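Local atomic coordinates of Di-haem cytochrome c peroxidase family protein (Burkholderia thailandensis E264, PDB entry 6NX0), a protein that carries two c-type hemes and probably works as a cytochrome c peroxidase, a diheme enzyme that forms an unusually stable bis-Fe(IV) state. Residues G204-P209 against A218-K223. Sequence-based numbering, arbitrary orientation.
Sequences GPLFDP and AALMRK. With HEC (heme c), chain B.
L220, on helix 217-225, reaches across to the last turn of the short helix 203-207 and meets L206 and F207 there. L220 CB lies 4.1 Å from CE1 of F207. CG stands anti to the backbone N (chi1 178°), and of the two branches beyond it the one ending in CD2 makes the contact. L220 CD2 sits obliquely against the far end of the phenyl ring, 3.9 Å from F207 CZ, and also reaches both methyls of L206, with L206 CD1 at 4.0 Å. L220 crosses each of the two side chains at about a right angle, and its CD2 methyl sits over the junction where the leucine fork and the ring lie side by side. F207 in turn has CB of its neighbour L206 over the centre of one ring face, 3.9 Å above the plane, and the F207 side chain also touches V249 of helix 245-260, a helix that L220 meets through L252.

Behind this leucine pair lies heme c. CD2 of L206, which touches L220 CD2, is also 4.2 Å from CBB of the heme, while P205 packs directly on the macrocycle, its CB 3.5 Å from the meso carbon CHC. P205 lies on the side of the heme where a water binds the iron at 2.2 Å. N214, in the connecting loop, hydrogen-bonds to the backbone of L206 and ties the loop to the helix end. Between the two segments the chemistry is wholly apolar: methyl and ring contacts of modest area join helix 217-225 to the distal heme wall, implying cohesion through dispersion and burial rather than directional bonds.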
ATOM      1  N   GLY A 204      -8.638  -8.077  -8.979  1.00 11.28           N
ATOM      2  CA  GLY A 204      -9.404  -7.120  -8.221  1.00 11.49           C
ATOM      3  C   GLY A 204      -9.912  -5.959  -9.053  1.00 10.37           C
ATOM      4  O   GLY A 204     -11.114  -5.834  -9.303  1.00 11.69           O
ATOM      5  N   PRO A 205      -9.004  -5.077  -9.497  1.00 10.29           N
ATOM      6  CA  PRO A 205      -9.465  -3.901 -10.255  1.00  9.92           C
ATOM      7  C   PRO A 205     -10.185  -4.249 -11.543  1.00 11.37           C
ATOM      8  O   PRO A 205     -11.142  -3.560 -11.906  1.00 10.28           O
ATOM      9  CB  PRO A 205      -8.163  -3.131 -10.528  1.00 11.66           C
ATOM     10  CG  PRO A 205      -7.058  -4.119 -10.305  1.00 12.05           C
ATOM     11  CD  PRO A 205      -7.560  -4.996  -9.203  1.00  9.83           C
ATOM     12  N   LEU A 206      -9.767  -5.308 -12.248  1.00  8.83           N
ATOM     13  CA  LEU A 206     -10.383  -5.611 -13.538  1.00 10.35           C
ATOM     14  C   LEU A 206     -11.873  -5.917 -13.407  1.00  9.65           C
ATOM     15  O   LEU A 206     -12.657  -5.522 -14.265  1.00 10.67           O
ATOM     16  CB  LEU A 206      -9.669  -6.774 -14.218  1.00 10.84           C
ATOM     17  CG  LEU A 206      -8.311  -6.464 -14.852  1.00 11.89           C
ATOM     18  CD1 LEU A 206      -7.635  -7.765 -15.246  1.00 13.41           C
ATOM     19  CD2 LEU A 206      -8.432  -5.520 -16.052  1.00 11.38           C
ATOM     20  N   PHE A 207     -12.282  -6.654 -12.362  1.00  9.92           N
ATOM     21  CA  PHE A 207     -13.657  -7.151 -12.300  1.00  9.03           C
ATOM     22  C   PHE A 207     -14.498  -6.496 -11.217  1.00 13.20           C
ATOM     23  O   PHE A 207     -15.693  -6.795 -11.124  1.00 16.02           O
ATOM     24  CB  PHE A 207     -13.639  -8.677 -12.157  1.00 12.57           C
ATOM     25  CG  PHE A 207     -12.855  -9.328 -13.242  1.00 11.22           C
ATOM     26  CD1 PHE A 207     -13.261  -9.178 -14.553  1.00 14.27           C
ATOM     27  CD2 PHE A 207     -11.694 -10.024 -12.974  1.00 12.55           C
ATOM     28  CE1 PHE A 207     -12.543  -9.765 -15.599  1.00 13.87           C
ATOM     29  CE2 PHE A 207     -10.970 -10.610 -14.004  1.00 13.00           C
ATOM     30  CZ  PHE A 207     -11.398 -10.467 -15.318  1.00 12.01           C
ATOM     31  N   ASP A 208     -13.943  -5.535 -10.485  1.00 11.26           N
ATOM     32  CA  ASP A 208     -14.686  -4.824  -9.447  1.00 11.29           C
ATOM     33  C   ASP A 208     -15.634  -3.832 -10.104  1.00 11.53           C
ATOM     34  O   ASP A 208     -15.180  -2.957 -10.851  1.00 10.57           O
ATOM     35  CB  ASP A 208     -13.671  -4.130  -8.544  1.00 12.63           C
ATOM     36  CG  ASP A 208     -14.265  -3.479  -7.308  1.00 21.98           C
ATOM     37  OD1 ASP A 208     -15.466  -3.162  -7.259  1.00 17.96           O
ATOM     38  OD2 ASP A 208     -13.451  -3.253  -6.372  1.00 27.51           O
ATOM     39  N   PRO A 209     -16.938  -3.904  -9.849  1.00 11.27           N
ATOM     40  CA  PRO A 209     -17.836  -2.924 -10.472  1.00 10.66           C
ATOM     41  C   PRO A 209     -17.572  -1.494 -10.026  1.00 14.52           C
ATOM     42  O   PRO A 209     -18.010  -0.568 -10.721  1.00 14.43           O
ATOM     43  CB  PRO A 209     -19.245  -3.380 -10.054  1.00 13.93           C
ATOM     44  CG  PRO A 209     -19.045  -4.425  -9.046  1.00 19.01           C
ATOM     45  CD  PRO A 209     -17.667  -4.966  -9.146  1.00 13.51           C
ATOM     46  N   ALA A 218     -14.756 -13.864 -19.005  1.00 12.90           N
ATOM     47  CA  ALA A 218     -15.187 -14.225 -20.353  1.00 12.33           C
ATOM     48  C   ALA A 218     -15.442 -12.993 -21.209  1.00 14.00           C
ATOM     49  O   ALA A 218     -15.092 -12.963 -22.405  1.00 14.97           O
ATOM     50  CB  ALA A 218     -16.440 -15.093 -20.277  1.00 16.78           C
ATOM     51  N   ALA A 219     -16.084 -11.972 -20.631  1.00 12.98           N
ATOM     52  CA  ALA A 219     -16.336 -10.743 -21.368  1.00 12.77           C
ATOM     53  C   ALA A 219     -15.032 -10.027 -21.682  1.00 12.84           C
ATOM     54  O   ALA A 219     -14.841  -9.522 -22.796  1.00 12.02           O
ATOM     55  CB  ALA A 219     -17.266  -9.835 -20.553  1.00 14.02           C
ATOM     56  N   LEU A 220     -14.142  -9.945 -20.700  1.00 12.04           N
ATOM     57  CA  LEU A 220     -12.887  -9.238 -20.922  1.00 11.25           C
ATOM     58  C   LEU A 220     -12.060  -9.938 -21.980  1.00 11.86           C
ATOM     59  O   LEU A 220     -11.433  -9.283 -22.822  1.00 10.57           O
ATOM     60  CB  LEU A 220     -12.114  -9.128 -19.613  1.00 11.18           C
ATOM     61  CG  LEU A 220     -10.739  -8.451 -19.705  1.00 12.11           C
ATOM     62  CD1 LEU A 220     -10.897  -6.993 -20.195  1.00 13.02           C
ATOM     63  CD2 LEU A 220      -9.990  -8.532 -18.388  1.00 14.54           C
ATOM     64  N   MET A 221     -12.039 -11.268 -21.946  1.00 12.03           N
ATOM     65  CA  MET A 221     -11.292 -12.039 -22.938  1.00 11.04           C
ATOM     66  C   MET A 221     -11.767 -11.721 -24.339  1.00 11.09           C
ATOM     67  O   MET A 221     -10.959 -11.492 -25.248  1.00 11.06           O
ATOM     68  CB  MET A 221     -11.457 -13.531 -22.646  1.00 10.35           C
ATOM     69  CG  MET A 221     -10.886 -14.473 -23.683  1.00 12.67           C
ATOM     70  SD  MET A 221     -11.444 -16.154 -23.395  1.00 15.07           S
ATOM     71  CE  MET A 221     -13.119 -16.073 -24.030  1.00 18.31           C
ATOM     72  N   ARG A 222     -13.088 -11.713 -24.540  1.00  9.55           N
ATOM     73  CA  ARG A 222     -13.640 -11.454 -25.857  1.00 12.58           C
ATOM     74  C   ARG A 222     -13.313 -10.050 -26.311  1.00 13.02           C
ATOM     75  O   ARG A 222     -12.969  -9.827 -27.473  1.00 13.33           O
ATOM     76  CB  ARG A 222     -15.150 -11.655 -25.848  1.00 14.41           C
ATOM     77  CG  ARG A 222     -15.573 -13.115 -25.826  1.00 20.45           C
ATOM     78  CD  ARG A 222     -17.077 -13.263 -25.578  1.00 17.97           C
ATOM     79  NE  ARG A 222     -17.497 -14.631 -25.887  1.00 23.09           N
ATOM     80  CZ  ARG A 222     -17.295 -15.677 -25.093  1.00 28.63           C
ATOM     81  NH1 ARG A 222     -16.672 -15.534 -23.925  1.00 23.34           N
ATOM     82  NH2 ARG A 222     -17.724 -16.877 -25.468  1.00 24.45           N
ATOM     83  N   LYS A 223     -13.387  -9.088 -25.393  1.00 10.52           N
ATOM     84  CA  LYS A 223     -13.046  -7.719 -25.733  1.00 11.04           C
ATOM     85  C   LYS A 223     -11.578  -7.602 -26.148  1.00 11.08           C
ATOM     86  O   LYS A 223     -11.257  -7.045 -27.208  1.00 12.16           O
ATOM     87  CB  LYS A 223     -13.360  -6.822 -24.538  1.00 10.22           C
ATOM     88  CG  LYS A 223     -12.970  -5.369 -24.775  1.00 13.37           C
ATOM     89  CD  LYS A 223     -13.526  -4.453 -23.697  1.00 13.92           C
ATOM     90  CE  LYS A 223     -13.005  -4.754 -22.303  1.00 14.67           C
ATOM     91  NZ  LYS A 223     -13.431  -3.685 -21.340  1.00 13.56           N
TER
HETATM   92 FE   HEC B 601      -4.711  -0.691  -8.336  1.00  9.09          FE
HETATM   93  CHA HEC B 601      -3.925  -1.624  -5.093  1.00  8.80           C
HETATM   94  CHB HEC B 601      -2.218  -2.681  -9.497  1.00  9.78           C
HETATM   95  CHC HEC B 601      -6.055  -0.565 -11.499  1.00  8.13           C
HETATM   96  CHD HEC B 601      -7.352   1.200  -7.187  1.00 10.45           C
HETATM   97  NA  HEC B 601      -3.287  -1.839  -7.453  1.00  8.03           N
HETATM   98  C1A HEC B 601      -3.151  -2.120  -6.109  1.00  8.73           C
HETATM   99  C2A HEC B 601      -2.012  -2.978  -5.935  1.00  7.17           C
HETATM  100  C3A HEC B 601      -1.477  -3.178  -7.149  1.00  7.48           C
HETATM  101  C4A HEC B 601      -2.321  -2.549  -8.132  1.00  8.09           C
HETATM  102  CMA HEC B 601      -0.312  -4.097  -7.495  1.00 10.25           C
HETATM  103  CAA HEC B 601      -1.527  -3.545  -4.588  1.00 10.89           C
HETATM  104  CBA HEC B 601      -0.426  -2.671  -4.015  1.00 10.77           C
HETATM  105  CGA HEC B 601      -0.009  -3.071  -2.624  1.00 13.90           C
HETATM  106  O1A HEC B 601       1.019  -2.491  -2.167  1.00 12.21           O
HETATM  107  O2A HEC B 601      -0.763  -3.833  -1.943  1.00 11.92           O
HETATM  108  NB  HEC B 601      -4.263  -1.481 -10.150  1.00  8.88           N
HETATM  109  C1B HEC B 601      -3.179  -2.310 -10.404  1.00  9.30           C
HETATM  110  C2B HEC B 601      -3.208  -2.663 -11.798  1.00 10.00           C
HETATM  111  C3B HEC B 601      -4.325  -2.167 -12.341  1.00  8.49           C
HETATM  112  C4B HEC B 601      -4.981  -1.385 -11.321  1.00  8.65           C
HETATM  113  CMB HEC B 601      -2.150  -3.536 -12.479  1.00 10.83           C
HETATM  114  CAB HEC B 601      -4.808  -2.244 -13.804  1.00  8.77           C
HETATM  115  CBB HEC B 601      -5.182  -3.706 -14.149  1.00 10.92           C
HETATM  116  NC  HEC B 601      -6.358   0.167  -9.173  1.00  7.89           N
HETATM  117  C1C HEC B 601      -6.694   0.133 -10.520  1.00  7.26           C
HETATM  118  C2C HEC B 601      -7.728   1.122 -10.721  1.00  9.92           C
HETATM  119  C3C HEC B 601      -8.083   1.653  -9.547  1.00  9.03           C
HETATM  120  C4C HEC B 601      -7.243   1.031  -8.543  1.00  8.19           C
HETATM  121  CMC HEC B 601      -8.234   1.562 -12.104  1.00  9.50           C
HETATM  122  CAC HEC B 601      -8.876   2.951  -9.317  1.00  9.41           C
HETATM  123  CBC HEC B 601     -10.354   2.789  -9.697  1.00  8.73           C
HETATM  124  ND  HEC B 601      -5.447  -0.254  -6.495  1.00  8.40           N
HETATM  125  C1D HEC B 601      -6.553   0.585  -6.255  1.00  8.39           C
HETATM  126  C2D HEC B 601      -6.823   0.575  -4.841  1.00  7.21           C
HETATM  127  C3D HEC B 601      -5.828  -0.333  -4.214  1.00  9.64           C
HETATM  128  C4D HEC B 601      -4.999  -0.810  -5.287  1.00  8.53           C
HETATM  129  CMD HEC B 601      -7.991   1.259  -4.157  1.00  9.29           C
HETATM  130  CAD HEC B 601      -5.726  -0.717  -2.726  1.00  9.51           C
HETATM  131  CBD HEC B 601      -6.879  -1.653  -2.442  1.00  9.76           C
HETATM  132  CGD HEC B 601      -6.719  -2.428  -1.146  1.00 13.01           C
HETATM  133  O1D HEC B 601      -5.706  -2.217  -0.445  1.00 13.68           O
HETATM  134  O2D HEC B 601      -7.682  -3.183  -0.830  1.00 13.74           O
HETATM  135  O   HOH W   1      -6.045  -2.392  -7.993  1.00 21.79           O